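Local coordinates for protein hypothetical NUDIX hydrolase (Listeria monocytogenes, PDB 3SON) that probably hydrolyses nucleoside diphosphate-linked substrates with the help of divalent metal ions, as a member of the NUDIX family, at residues Y20-V24 with V116-A121; Q7-F13 with E90-D96; E56-D61 with Q103-S107; D31-F35 with E109-R114. All coordinates share one frame; numbering follows the deposited sequence.

Contact 1: residues Y20-V24 with V116-A121; sequences YQFGV and VSYESA
The ring of Phe-22 meets the start of helix 118-124 with its edge: Tyr-118 N, 3.7 Å from Phe-22 CD2, and the carbonyl carbon of Ser-117 both lie near the ring plane. With CG of Phe-22 anti to its carbonyl carbon (chi1 -59°), CE2 sits at the edge of the Tyr-118 ring and reaches Tyr-118 CB at 3.8 Å; the two aromatics meet without stacking. Phe-22 and Val-116 direct their side chains to the same face of the sheet, which helix 128-142 covers, Leu-134 and Asn-138 touching Phe-22. Beyond it, Val-24 CG1 packs against Val-116 CG2 at 4.2 Å and against Ala-121 CB. The backbones are joined as one antiparallel hydrogen-bonded pair, Phe-22 N to Val-116 O at 2.8 Å and Val-116 N to Phe-22 O at 2.9 Å. Past this pair the second chain turns into helix 118-124, and a water bridges the gap, donating to Tyr-20 O and accepting from Tyr-118 N. Ser-117 OG accepts from Ser-120 N at 3.1 Å, with 154° at the hydrogen. This is a serine N-cap at a strand-to-helix junction, where strand 110-116 leaves the mixed sheet of the NUDIX fold.

Contact 2: residues Q7-F13 with E90-D96; sequences QVLVIPF and EYCFAID
Val-10 CG1 meets Ile-95 CG2 at 3.8 Å across two neighbouring parallel strands, and Ile-95 CG2 also touches Pro-12 CB. On the same face of the sheet, Val-10 CG2 lies 4.2 Å from Phe-93 CB. The Phe-93 ring turns its edge to Leu-9 O, which lies in the ring plane 3.5 Å from Phe-93 CD1. At the far end, Phe-13 CG stands between its own backbone N and carbonyl carbon (chi1 67°), swinging the ring back over the neighbouring strand. There Asp-96 CA sits over one face, 4.0 Å from the centroid in a CH-pi contact, and Ala-94 CB is at the edge.

Behind these side chains is the backbone ladder. Tyr-91 N, Phe-93 N and Ile-95 N donate to Gln-7 O, Leu-9 O and Ile-11 O, while Leu-9 N, Ile-11 N and Phe-13 N donate to Tyr-91 O, Phe-93 O and Ile-95 O. The bond Phe-93 N to Leu-9 O is weak, bent to 125° despite its 2.8 Å length. The strand axes make an angle of 25°.

Further out, Ser-129 bonds Glu-90 OE1, and Thr-98 holds Asp-96 OD1. Helix 46-58 covers Val-10 and Phe-93, whereas helix 128-142 covers Leu-9, Ile-11, Cys-92 and Phe-13. A parallel strand pair with helices packed on both faces is the centre of the alpha/beta/alpha sandwich of NUDIX proteins.

Contact 3: residues E56-D61 with Q103-S107; sequences EELNLD and QVTLS. With CA (calcium ion), chain C.
Leu-58 and Val-104 run alongside each other, with Leu-58 CB 4.0 Å from Val-104 CG1. Leu-58 CD2 also meets Leu-106 CD2 at 4.0 Å, and Leu-60 CD2 rests on Val-104 CG2, so three leucines and a valine make up the close-packed apolar side.

The rim is more exposed, but two bonds hold its middle. Thr-105 N donates to Leu-58 O at 3.1 Å, and Asn-59 ND2 donates to Thr-105 O at 3.0 Å, the acceptor lying in the amide plane of Asn-59. Both donors stand above the plane of the carbonyl they use, by 49° and 59°. Asn-59 leaves the helix with positive phi (45°). The end where Asp-61, poorly ordered, approaches Gln-103 is loose; at the other end a water bridges Glu-57 O and Ser-107 N.

Helix 46-58 carries the Nudix box, whose glutamates bind metal and probably serve catalysis, as in relatives. Here Glu-57, buried and extended away from the loop, binds the calcium ion through OE2 at 2.7 Å, together with Glu-53, Ala-37 O and waters. One of these waters donates to Glu-56 OE1, while Arg-52 pairs with Glu-56 OE2. The loop 103-107 thus runs past the C-terminal end of helix 46-58, with Leu-97 beside its apolar side and Leu-113 of strand 110-116 and Leu-25 of strand 20-27 in contact with Leu-106.

Contact 4: residues D31-F35 with E109-R114; sequences DVWQF and EHSELR
The side chains of Trp-33 and Arg-114 run nearly perpendicular, with Trp-33 CH2 over one face of the guanidinium, 3.5 Å from Arg-114 NE. The two planes are 53° apart, so the indole presents its outer corner and does not lie flat on the cation. Arg-114 leaves its backbone with CG anti to N and runs extended until chi3 (-80°), where a bend folds the guanidinium against the tryptophan. Its NE donates to Glu-112 OE2 at 3.0 Å in a salt bridge; the carboxylate oxygen lies in the guanidinium plane, although the bond reaches it from above the carboxylate plane. Glu-112, extended throughout, brings its CD to the edge of the indole, 3.8 Å from Trp-33 CH2.

Strands 33-39 and 110-116 are not paired here: their nearest CA atoms, those of Trp-33 and His-110, are 9.2 Å apart. Both pair with strand 20-27 in the curled mixed sheet of the NUDIX fold, and side chains span the gap. His-26 of that strand meets the Trp-33 ring edge-to-face.

The second crossing is polar. Gln-34 CG sits between its backbone N and carbonyl carbon (chi1 63°), and the extended remainder carries OE1 to His-110 NE2, which donates at 2.9 Å. OE1 lies in the imidazole plane while the amide stands 76° to it. Arg-27 gives OE1 a second donor and also pairs with Glu-109 OE2.

How the contacts relate
Strand 7-15 pairs with strands 20-27, 33-39 and 87-96, which ties contact 2 to two others: Gly-23 N of contact 1 lies 3.0 Å from Pro-12 O, a probable hydrogen bond, and Phe-35 CB of contact 4 packs 3.4 Å from Val-10 O. Contacts 1 and 4 meet where Val-24 O lies 2.8 Å from Arg-114 N, a probable hydrogen bond. Contact 3 touches contact 2 through Leu-60 CD1 on Ile-95 CD1 at 3.8 Å, and contact 4 through Glu-57 OE1 with His-110 CE1 and Leu-106 CD1 with Leu-113 N, both 3.3 Å. It holds the calcium ligand Glu-57; the side chains of Glu-109 and Gln-7 come within about 5 and 7 Å of the ion. Contacts 1 and 3 do not touch.

Contact 1: residues Y20-V24 with V116-A121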
loop_
_atom_site.group_PDB
_atom_site.type_symbol
_atom_site.label_atom_id
_atom_site.label_comp_id
_atom_site.label_asym_id
_atom_site.label_seq_id
_atom_site.Cartn_x
_atom_site.Cartn_y
_atom_site.Cartn_z
ATOM N N TYR A 20 -3.719 16.993 17.736
ATOM C CA TYR A 20 -2.797 15.897 17.831
ATOM C C TYR A 20 -1.623 16.221 16.956
ATOM O O TYR A 20 -1.759 16.906 15.917
ATOM C CB TYR A 20 -3.430 14.609 17.339
ATOM C CG TYR A 20 -4.487 14.073 18.275
ATOM C CD1 TYR A 20 -4.129 13.280 19.347
ATOM C CD2 TYR A 20 -5.829 14.352 18.078
ATOM C CE1 TYR A 20 -5.082 12.777 20.218
ATOM C CE2 TYR A 20 -6.790 13.865 18.952
ATOM C CZ TYR A 20 -6.399 13.062 20.016
ATOM O OH TYR A 20 -7.317 12.554 20.914
ATOM N N GLN A 21 -0.458 15.779 17.407
ATOM C CA GLN A 21 0.741 15.837 16.610
ATOM C C GLN A 21 1.296 14.435 16.356
ATOM O O GLN A 21 1.094 13.505 17.161
ATOM C CB GLN A 21 1.768 16.742 17.263
ATOM C CG GLN A 21 1.277 18.196 17.314
ATOM C CD GLN A 21 2.400 19.190 17.457
ATOM O OE1 GLN A 21 3.373 18.927 18.131
ATOM N NE2 GLN A 21 2.276 20.335 16.798
ATOM N N PHE A 22 2.077 14.322 15.286
ATOM C CA PHE A 22 2.555 13.056 14.802
ATOM C C PHE A 22 4.074 13.144 14.659
ATOM O O PHE A 22 4.636 14.189 14.258
ATOM C CB PHE A 22 1.882 12.745 13.462
ATOM C CG PHE A 22 0.384 12.694 13.552
ATOM C CD1 PHE A 22 -0.215 11.538 14.008
ATOM C CD2 PHE A 22 -0.397 13.791 13.281
ATOM C CE1 PHE A 22 -1.570 11.462 14.178
ATOM C CE2 PHE A 22 -1.776 13.718 13.393
ATOM C CZ PHE A 22 -2.353 12.568 13.889
ATOM N N GLY A 23 4.714 12.066 15.044
ATOM C CA GLY A 23 6.131 11.998 15.129
ATOM C C GLY A 23 6.756 11.406 13.848
ATOM O O GLY A 23 6.434 10.305 13.433
ATOM N N VAL A 24 7.536 12.218 13.143
ATOM C CA VAL A 24 8.233 11.716 11.960
ATOM C C VAL A 24 9.721 11.792 12.203
ATOM O O VAL A 24 10.199 12.693 12.878
ATOM C CB VAL A 24 7.894 12.499 10.688
ATOM C CG1 VAL A 24 6.398 12.465 10.429
ATOM C CG2 VAL A 24 8.285 13.978 10.809
ATOM N N VAL A 116 4.677 17.049 14.337
ATOM C CA VAL A 116 4.084 17.881 13.303
ATOM C C VAL A 116 2.584 17.621 13.203
ATOM O O VAL A 116 2.085 16.599 13.642
ATOM C CB VAL A 116 4.743 17.573 11.933
ATOM C CG1 VAL A 116 6.236 17.923 11.982
ATOM C CG2 VAL A 116 4.577 16.088 11.575
ATOM N N SER A 117 1.860 18.549 12.584
ATOM C CA SER A 117 0.446 18.351 12.382
ATOM C C SER A 117 0.219 17.260 11.335
ATOM O O SER A 117 1.115 16.871 10.618
ATOM C CB SER A 117 -0.202 19.617 11.862
ATOM O OG SER A 117 0.266 19.863 10.559
ATOM N N TYR A 118 -1.003 16.784 11.270
ATOM C CA TYR A 118 -1.389 15.838 10.248
ATOM C C TYR A 118 -0.931 16.286 8.873
ATOM O O TYR A 118 -0.201 15.584 8.116
ATOM C CB TYR A 118 -2.920 15.616 10.282
ATOM C CG TYR A 118 -3.414 14.752 9.152
ATOM C CD1 TYR A 118 -3.247 13.371 9.177
ATOM C CD2 TYR A 118 -3.968 15.306 8.012
ATOM C CE1 TYR A 118 -3.623 12.568 8.090
ATOM C CE2 TYR A 118 -4.391 14.513 6.953
ATOM C CZ TYR A 118 -4.261 13.148 7.010
ATOM O OH TYR A 118 -4.664 12.354 5.947
ATOM N N GLU A 119 -1.328 17.500 8.535
ATOM C CA GLU A 119 -1.114 18.016 7.201
ATOM C C GLU A 119 0.369 18.167 6.918
ATOM O O GLU A 119 0.835 17.820 5.823
ATOM C CB GLU A 119 -1.931 19.308 7.035
ATOM C CG GLU A 119 -3.431 19.055 7.211
ATOM C CD GLU A 119 -3.970 19.032 8.659
ATOM O OE1 GLU A 119 -3.235 19.312 9.662
ATOM O OE2 GLU A 119 -5.211 18.778 8.802
ATOM N N SER A 120 1.149 18.513 7.948
ATOM C CA SER A 120 2.590 18.667 7.790
ATOM C C SER A 120 3.260 17.335 7.602
ATOM O O SER A 120 4.084 17.187 6.722
ATOM C CB SER A 120 3.211 19.422 8.961
ATOM O OG SER A 120 2.725 20.765 8.955
ATOM N N ALA A 121 2.756 16.324 8.339
ATOM C CA ALA A 121 3.276 14.946 8.234
ATOM C C ALA A 121 3.066 14.381 6.817
ATOM O O ALA A 121 3.974 13.750 6.251
ATOM C CB ALA A 121 2.581 14.074 9.272
HETATM O O HOH W 1 -2.858 17.435 13.473
#

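Contact 2: residues Q7-F13 with E90-D96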
loop_
_atom_site.group_PDB
_atom_site.type_symbol
_atom_site.label_atom_id
_atom_site.label_comp_id
_atom_site.label_asym_id
_atom_site.label_seq_id
_atom_site.Cartn_x
_atom_site.Cartn_y
_atom_site.Cartn_z
ATOM N N GLN A 7 6.758 -6.986 7.781
ATOM C CA GLN A 7 7.249 -5.731 8.255
ATOM C C GLN A 7 6.211 -5.048 9.144
ATOM O O GLN A 7 5.006 -5.326 9.051
ATOM C CB GLN A 7 7.471 -4.787 7.076
ATOM C CG GLN A 7 8.729 -5.069 6.274
ATOM C CD GLN A 7 9.957 -4.561 6.954
ATOM O OE1 GLN A 7 10.057 -3.383 7.327
ATOM N NE2 GLN A 7 10.877 -5.435 7.169
ATOM N N VAL A 8 6.683 -4.222 10.033
ATOM C CA VAL A 8 5.800 -3.390 10.777
ATOM C C VAL A 8 6.102 -1.912 10.547
ATOM O O VAL A 8 7.263 -1.519 10.179
ATOM C CB VAL A 8 5.728 -3.764 12.293
ATOM C CG1 VAL A 8 5.443 -5.286 12.538
ATOM C CG2 VAL A 8 7.035 -3.378 13.027
ATOM N N LEU A 9 5.052 -1.105 10.667
ATOM C CA LEU A 9 5.152 0.342 10.655
ATOM C C LEU A 9 4.522 0.810 11.962
ATOM O O LEU A 9 3.502 0.266 12.410
ATOM C CB LEU A 9 4.443 0.962 9.447
ATOM C CG LEU A 9 4.573 2.476 9.240
ATOM C CD1 LEU A 9 5.809 2.774 8.408
ATOM C CD2 LEU A 9 3.319 3.010 8.552
ATOM N N VAL A 10 5.158 1.772 12.605
ATOM C CA VAL A 10 4.626 2.337 13.867
ATOM C C VAL A 10 4.676 3.869 13.880
ATOM O O VAL A 10 5.744 4.454 13.675
ATOM C CB VAL A 10 5.399 1.828 15.082
ATOM C CG1 VAL A 10 4.760 2.321 16.343
ATOM C CG2 VAL A 10 5.503 0.308 15.090
ATOM N N ILE A 11 3.504 4.505 14.056
ATOM C CA ILE A 11 3.362 5.951 13.986
ATOM C C ILE A 11 3.280 6.482 15.406
ATOM O O ILE A 11 2.317 6.207 16.110
ATOM C CB ILE A 11 2.078 6.359 13.236
ATOM C CG1 ILE A 11 2.085 5.799 11.806
ATOM C CG2 ILE A 11 1.866 7.909 13.200
ATOM C CD1 ILE A 11 0.792 6.039 11.057
ATOM N N PRO A 12 4.291 7.234 15.853
ATOM C CA PRO A 12 4.155 7.869 17.198
ATOM C C PRO A 12 3.195 9.053 17.131
ATOM O O PRO A 12 3.098 9.714 16.079
ATOM C CB PRO A 12 5.573 8.407 17.461
ATOM C CG PRO A 12 6.426 7.833 16.389
ATOM C CD PRO A 12 5.532 7.660 15.202
ATOM N N PHE A 13 2.429 9.313 18.204
ATOM C CA PHE A 13 1.598 10.518 18.260
ATOM C C PHE A 13 1.496 11.063 19.686
ATOM O O PHE A 13 1.756 10.338 20.656
ATOM C CB PHE A 13 0.188 10.293 17.706
ATOM C CG PHE A 13 -0.643 9.379 18.535
ATOM C CD1 PHE A 13 -0.571 8.004 18.358
ATOM C CD2 PHE A 13 -1.484 9.883 19.542
ATOM C CE1 PHE A 13 -1.324 7.166 19.116
ATOM C CE2 PHE A 13 -2.259 9.042 20.297
ATOM C CZ PHE A 13 -2.171 7.686 20.127
ATOM N N GLU A 90 3.094 -5.352 5.215
ATOM C CA GLU A 90 3.449 -4.346 6.189
ATOM C C GLU A 90 2.217 -4.009 7.075
ATOM O O GLU A 90 1.188 -3.482 6.588
ATOM C CB GLU A 90 3.919 -3.078 5.472
ATOM C CG GLU A 90 4.381 -2.012 6.398
ATOM C CD GLU A 90 4.712 -0.713 5.693
ATOM O OE1 GLU A 90 3.811 -0.122 5.020
ATOM O OE2 GLU A 90 5.880 -0.289 5.810
ATOM N N TYR A 91 2.316 -4.301 8.358
ATOM C CA TYR A 91 1.247 -4.073 9.315
ATOM C C TYR A 91 1.534 -2.808 10.057
ATOM O O TYR A 91 2.653 -2.545 10.363
ATOM C CB TYR A 91 1.194 -5.226 10.309
ATOM C CG TYR A 91 0.980 -6.591 9.666
ATOM C CD1 TYR A 91 -0.275 -6.957 9.232
ATOM C CD2 TYR A 91 2.039 -7.475 9.453
ATOM C CE1 TYR A 91 -0.488 -8.175 8.637
ATOM C CE2 TYR A 91 1.842 -8.722 8.865
ATOM C CZ TYR A 91 0.558 -9.052 8.455
ATOM O OH TYR A 91 0.275 -10.253 7.882
ATOM N N CYS A 92 0.492 -2.051 10.412
ATOM C CA CYS A 92 0.688 -0.770 10.919
ATOM C C CYS A 92 0.170 -0.564 12.318
ATOM O O CYS A 92 -0.916 -1.135 12.714
ATOM C CB CYS A 92 0.004 0.257 10.022
ATOM S SG CYS A 92 0.598 0.292 8.333
ATOM N N PHE A 93 0.809 0.361 13.043
ATOM C CA PHE A 93 0.450 0.614 14.451
ATOM C C PHE A 93 0.634 2.064 14.852
ATOM O O PHE A 93 1.232 2.814 14.130
ATOM C CB PHE A 93 1.310 -0.259 15.413
ATOM C CG PHE A 93 1.217 -1.723 15.184
ATOM C CD1 PHE A 93 1.913 -2.328 14.166
ATOM C CD2 PHE A 93 0.397 -2.508 15.980
ATOM C CE1 PHE A 93 1.828 -3.677 13.954
ATOM C CE2 PHE A 93 0.313 -3.889 15.760
ATOM C CZ PHE A 93 0.976 -4.447 14.719
ATOM N N ALA A 94 0.251 2.410 16.077
ATOM C CA ALA A 94 0.465 3.746 16.602
ATOM C C ALA A 94 0.787 3.712 18.070
ATOM O O ALA A 94 0.386 2.802 18.774
ATOM C CB ALA A 94 -0.756 4.592 16.347
ATOM N N ILE A 95 1.627 4.644 18.526
ATOM C CA ILE A 95 2.040 4.639 19.879
ATOM C C ILE A 95 1.815 5.987 20.457
ATOM O O ILE A 95 2.247 6.990 19.855
ATOM C CB ILE A 95 3.522 4.123 19.980
ATOM C CG1 ILE A 95 4.047 4.097 21.430
ATOM C CG2 ILE A 95 4.505 4.904 19.072
ATOM C CD1 ILE A 95 5.279 3.234 21.541
ATOM N N ASP A 96 1.159 6.012 21.632
ATOM C CA ASP A 96 0.895 7.266 22.331
ATOM C C ASP A 96 2.051 7.638 23.203
ATOM O O ASP A 96 2.276 6.997 24.233
ATOM C CB ASP A 96 -0.410 7.132 23.165
ATOM C CG ASP A 96 -0.940 8.463 23.718
ATOM O OD1 ASP A 96 -0.240 9.508 23.639
ATOM O OD2 ASP A 96 -2.116 8.463 24.218
HETATM O O HOH W 2 7.719 -1.060 7.413
#

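Contact 3: residues E56-D61 with Q103-S107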
loop_
_atom_site.group_PDB
_atom_site.type_symbol
_atom_site.label_atom_id
_atom_site.label_comp_id
_atom_site.label_asym_id
_atom_site.label_seq_id
_atom_site.Cartn_x
_atom_site.Cartn_y
_atom_site.Cartn_z
ATOM N N GLU A 56 13.557 -0.037 20.163
ATOM C CA GLU A 56 14.865 0.136 19.596
ATOM C C GLU A 56 14.996 1.566 19.051
ATOM O O GLU A 56 15.973 2.255 19.315
ATOM C CB GLU A 56 15.147 -0.882 18.468
ATOM C CG GLU A 56 15.194 -2.360 18.915
ATOM C CD GLU A 56 15.481 -3.360 17.764
ATOM O OE1 GLU A 56 15.461 -2.936 16.579
ATOM O OE2 GLU A 56 15.733 -4.578 18.052
ATOM N N GLU A 57 13.992 2.034 18.331
ATOM C CA GLU A 57 14.163 3.314 17.643
ATOM C C GLU A 57 13.987 4.546 18.514
ATOM O O GLU A 57 14.573 5.588 18.204
ATOM C CB GLU A 57 13.242 3.389 16.417
ATOM C CG GLU A 57 13.566 2.335 15.356
ATOM C CD GLU A 57 12.939 2.632 14.018
ATOM O OE1 GLU A 57 12.604 3.819 13.760
ATOM O OE2 GLU A 57 12.761 1.692 13.210
ATOM N N LEU A 58 13.161 4.455 19.559
ATOM C CA LEU A 58 12.835 5.578 20.454
ATOM C C LEU A 58 13.433 5.504 21.870
ATOM O O LEU A 58 13.259 6.420 22.681
ATOM C CB LEU A 58 11.270 5.742 20.498
ATOM C CG LEU A 58 10.621 5.780 19.138
ATOM C CD1 LEU A 58 9.110 5.870 19.272
ATOM C CD2 LEU A 58 11.111 6.949 18.310
ATOM N N ASN A 59 14.222 4.451 22.106
ATOM C CA ASN A 59 14.894 4.171 23.369
ATOM C C ASN A 59 13.987 4.366 24.587
ATOM O O ASN A 59 14.288 5.126 25.503
ATOM C CB ASN A 59 16.199 4.955 23.435
ATOM C CG ASN A 59 17.230 4.405 22.471
ATOM O OD1 ASN A 59 17.728 3.292 22.644
ATOM N ND2 ASN A 59 17.502 5.143 21.409
ATOM N N LEU A 60 12.874 3.654 24.570
ATOM C CA LEU A 60 11.815 3.810 25.582
ATOM C C LEU A 60 11.936 2.773 26.693
ATOM O O LEU A 60 12.377 1.670 26.445
ATOM C CB LEU A 60 10.427 3.585 24.965
ATOM C CG LEU A 60 9.926 4.314 23.723
ATOM C CD1 LEU A 60 8.679 3.607 23.163
ATOM C CD2 LEU A 60 9.640 5.765 24.053
ATOM N N ASP A 61 11.480 3.117 27.898
ATOM C CA ASP A 61 11.305 2.124 28.983
ATOM C C ASP A 61 10.360 0.975 28.513
ATOM O O ASP A 61 10.047 0.876 27.324
ATOM C CB ASP A 61 10.781 2.807 30.254
ATOM C CG ASP A 61 9.420 3.464 30.052
ATOM O OD1 ASP A 61 9.347 4.709 30.151
ATOM O OD2 ASP A 61 8.430 2.746 29.786
ATOM N N GLN A 103 11.197 11.481 27.232
ATOM C CA GLN A 103 12.110 10.379 27.431
ATOM C C GLN A 103 12.667 9.798 26.133
ATOM O O GLN A 103 13.576 8.975 26.170
ATOM C CB GLN A 103 11.427 9.262 28.194
ATOM C CG GLN A 103 11.069 9.646 29.615
ATOM C CD GLN A 103 10.308 8.554 30.321
ATOM O OE1 GLN A 103 10.898 7.582 30.806
ATOM N NE2 GLN A 103 8.993 8.705 30.394
ATOM N N VAL A 104 12.096 10.182 25.000
ATOM C CA VAL A 104 12.460 9.629 23.729
ATOM C C VAL A 104 13.865 10.087 23.302
ATOM O O VAL A 104 14.176 11.274 23.392
ATOM C CB VAL A 104 11.425 10.074 22.657
ATOM C CG1 VAL A 104 11.857 9.606 21.281
ATOM C CG2 VAL A 104 10.013 9.538 23.007
ATOM N N THR A 105 14.727 9.153 22.956
ATOM C CA THR A 105 16.039 9.488 22.346
ATOM C C THR A 105 16.178 8.595 21.112
ATOM O O THR A 105 15.683 7.469 21.084
ATOM C CB THR A 105 17.277 9.366 23.326
ATOM O OG1 THR A 105 17.483 8.017 23.745
ATOM C CG2 THR A 105 17.112 10.285 24.643
ATOM N N LEU A 106 16.865 9.084 20.089
ATOM C CA LEU A 106 16.926 8.331 18.836
ATOM C C LEU A 106 18.213 7.514 18.724
ATOM O O LEU A 106 19.141 7.787 19.424
ATOM C CB LEU A 106 16.801 9.296 17.669
ATOM C CG LEU A 106 15.504 10.099 17.658
ATOM C CD1 LEU A 106 15.412 11.061 16.466
ATOM C CD2 LEU A 106 14.377 9.079 17.678
ATOM N N SER A 107 18.146 6.449 17.932
ATOM C CA SER A 107 19.314 5.672 17.546
ATOM C C SER A 107 20.097 6.411 16.475
ATOM O O SER A 107 19.638 7.442 15.929
ATOM C CB SER A 107 18.909 4.284 17.037
ATOM O OG SER A 107 18.340 4.320 15.746
HETATM CA CA CA C . 13.924 -0.616 12.604
HETATM O O HOH W 3 15.449 -1.631 13.728
HETATM O O HOH W 4 16.079 5.951 15.896
HETATM O O HOH W 5 14.509 -1.393 10.119
#

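Contact 4: residues D31-F35 with E109-R114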
loop_
_atom_site.group_PDB
_atom_site.type_symbol
_atom_site.label_atom_id
_atom_site.label_comp_id
_atom_site.label_asym_id
_atom_site.label_seq_id
_atom_site.Cartn_x
_atom_site.Cartn_y
_atom_site.Cartn_z
ATOM N N ASP A 31 18.137 12.310 2.944
ATOM C CA ASP A 31 17.072 13.297 3.213
ATOM C C ASP A 31 15.682 12.616 3.046
ATOM O O ASP A 31 14.996 12.805 2.039
ATOM C CB ASP A 31 17.217 14.532 2.325
ATOM C CG ASP A 31 16.270 15.690 2.728
ATOM O OD1 ASP A 31 15.686 15.672 3.852
ATOM O OD2 ASP A 31 16.118 16.637 1.916
ATOM N N VAL A 32 15.307 11.824 4.039
ATOM C CA VAL A 32 14.156 10.945 3.986
ATOM C C VAL A 32 13.469 11.002 5.345
ATOM O O VAL A 32 14.125 10.885 6.327
ATOM C CB VAL A 32 14.636 9.470 3.715
ATOM C CG1 VAL A 32 13.591 8.449 4.128
ATOM C CG2 VAL A 32 15.030 9.267 2.272
ATOM N N TRP A 33 12.133 11.176 5.358
ATOM C CA TRP A 33 11.360 11.229 6.589
ATOM C C TRP A 33 10.531 9.966 6.587
ATOM O O TRP A 33 10.007 9.550 5.531
ATOM C CB TRP A 33 10.423 12.421 6.562
ATOM C CG TRP A 33 11.052 13.737 6.751
ATOM C CD1 TRP A 33 11.525 14.604 5.770
ATOM C CD2 TRP A 33 11.375 14.366 8.011
ATOM N NE1 TRP A 33 12.069 15.709 6.337
ATOM C CE2 TRP A 33 12.031 15.618 7.681
ATOM C CE3 TRP A 33 11.219 14.016 9.348
ATOM C CZ2 TRP A 33 12.478 16.501 8.652
ATOM C CZ3 TRP A 33 11.652 14.921 10.326
ATOM C CH2 TRP A 33 12.283 16.145 9.968
ATOM N N GLN A 34 10.498 9.282 7.713
ATOM C CA GLN A 34 9.766 8.016 7.849
ATOM C C GLN A 34 9.238 7.797 9.274
ATOM O O GLN A 34 9.550 8.534 10.244
ATOM C CB GLN A 34 10.673 6.796 7.479
ATOM C CG GLN A 34 11.891 6.656 8.437
ATOM C CD GLN A 34 12.979 5.671 8.013
ATOM O OE1 GLN A 34 14.067 5.666 8.628
ATOM N NE2 GLN A 34 12.670 4.763 7.058
ATOM N N PHE A 35 8.436 6.752 9.409
ATOM C CA PHE A 35 7.990 6.271 10.702
ATOM C C PHE A 35 8.907 5.149 11.222
ATOM O O PHE A 35 9.937 4.872 10.603
ATOM C CB PHE A 35 6.523 5.815 10.622
ATOM C CG PHE A 35 5.541 6.931 10.296
ATOM C CD1 PHE A 35 5.461 8.050 11.071
ATOM C CD2 PHE A 35 4.587 6.783 9.257
ATOM C CE1 PHE A 35 4.503 9.052 10.790
ATOM C CE2 PHE A 35 3.676 7.787 8.933
ATOM C CZ PHE A 35 3.627 8.927 9.703
ATOM N N GLU A 109 20.444 5.835 13.456
ATOM C CA GLU A 109 19.796 5.780 12.143
ATOM C C GLU A 109 19.075 7.098 11.790
ATOM O O GLU A 109 18.871 7.349 10.624
ATOM C CB GLU A 109 18.757 4.640 12.124
ATOM C CG GLU A 109 18.393 4.209 10.708
ATOM C CD GLU A 109 17.677 2.863 10.657
ATOM O OE1 GLU A 109 18.286 1.844 11.057
ATOM O OE2 GLU A 109 16.513 2.830 10.203
ATOM N N HIS A 110 18.746 7.906 12.806
ATOM C CA HIS A 110 17.964 9.127 12.677
ATOM C C HIS A 110 18.601 10.371 13.232
ATOM O O HIS A 110 19.363 10.332 14.232
ATOM C CB HIS A 110 16.550 8.922 13.327
ATOM C CG HIS A 110 15.773 7.808 12.682
ATOM N ND1 HIS A 110 15.472 6.690 13.346
ATOM C CD2 HIS A 110 15.294 7.634 11.410
ATOM C CE1 HIS A 110 14.857 5.844 12.534
ATOM N NE2 HIS A 110 14.748 6.409 11.356
ATOM N N SER A 111 18.283 11.511 12.604
ATOM C CA SER A 111 18.843 12.822 12.973
ATOM C C SER A 111 17.875 13.742 13.700
ATOM O O SER A 111 18.285 14.731 14.255
ATOM C CB SER A 111 19.343 13.570 11.739
ATOM O OG SER A 111 18.320 13.906 10.821
ATOM N N GLU A 112 16.625 13.390 13.684
ATOM C CA GLU A 112 15.606 14.240 14.245
ATOM C C GLU A 112 14.307 13.444 14.355
ATOM O O GLU A 112 13.957 12.696 13.452
ATOM C CB GLU A 112 15.438 15.524 13.364
ATOM C CG GLU A 112 14.192 16.354 13.693
ATOM C CD GLU A 112 14.084 17.632 12.952
ATOM O OE1 GLU A 112 15.000 17.984 12.167
ATOM O OE2 GLU A 112 13.090 18.372 13.194
ATOM N N LEU A 113 13.588 13.658 15.477
ATOM C CA LEU A 113 12.166 13.337 15.596
ATOM C C LEU A 113 11.475 14.724 15.556
ATOM O O LEU A 113 11.880 15.624 16.321
ATOM C CB LEU A 113 11.846 12.715 16.935
ATOM C CG LEU A 113 10.356 12.403 17.316
ATOM C CD1 LEU A 113 9.759 11.372 16.399
ATOM C CD2 LEU A 113 10.128 12.030 18.784
ATOM N N ARG A 114 10.532 14.908 14.637
ATOM C CA ARG A 114 9.749 16.110 14.571
ATOM C C ARG A 114 8.266 15.813 14.804
ATOM O O ARG A 114 7.684 14.904 14.200
ATOM C CB ARG A 114 9.987 16.780 13.205
ATOM C CG ARG A 114 9.456 18.210 13.121
ATOM C CD ARG A 114 9.521 18.668 11.667
ATOM N NE ARG A 114 10.875 19.092 11.294
ATOM C CZ ARG A 114 11.232 19.589 10.108
ATOM N NH1 ARG A 114 10.350 19.774 9.132
ATOM N NH2 ARG A 114 12.497 19.959 9.896
#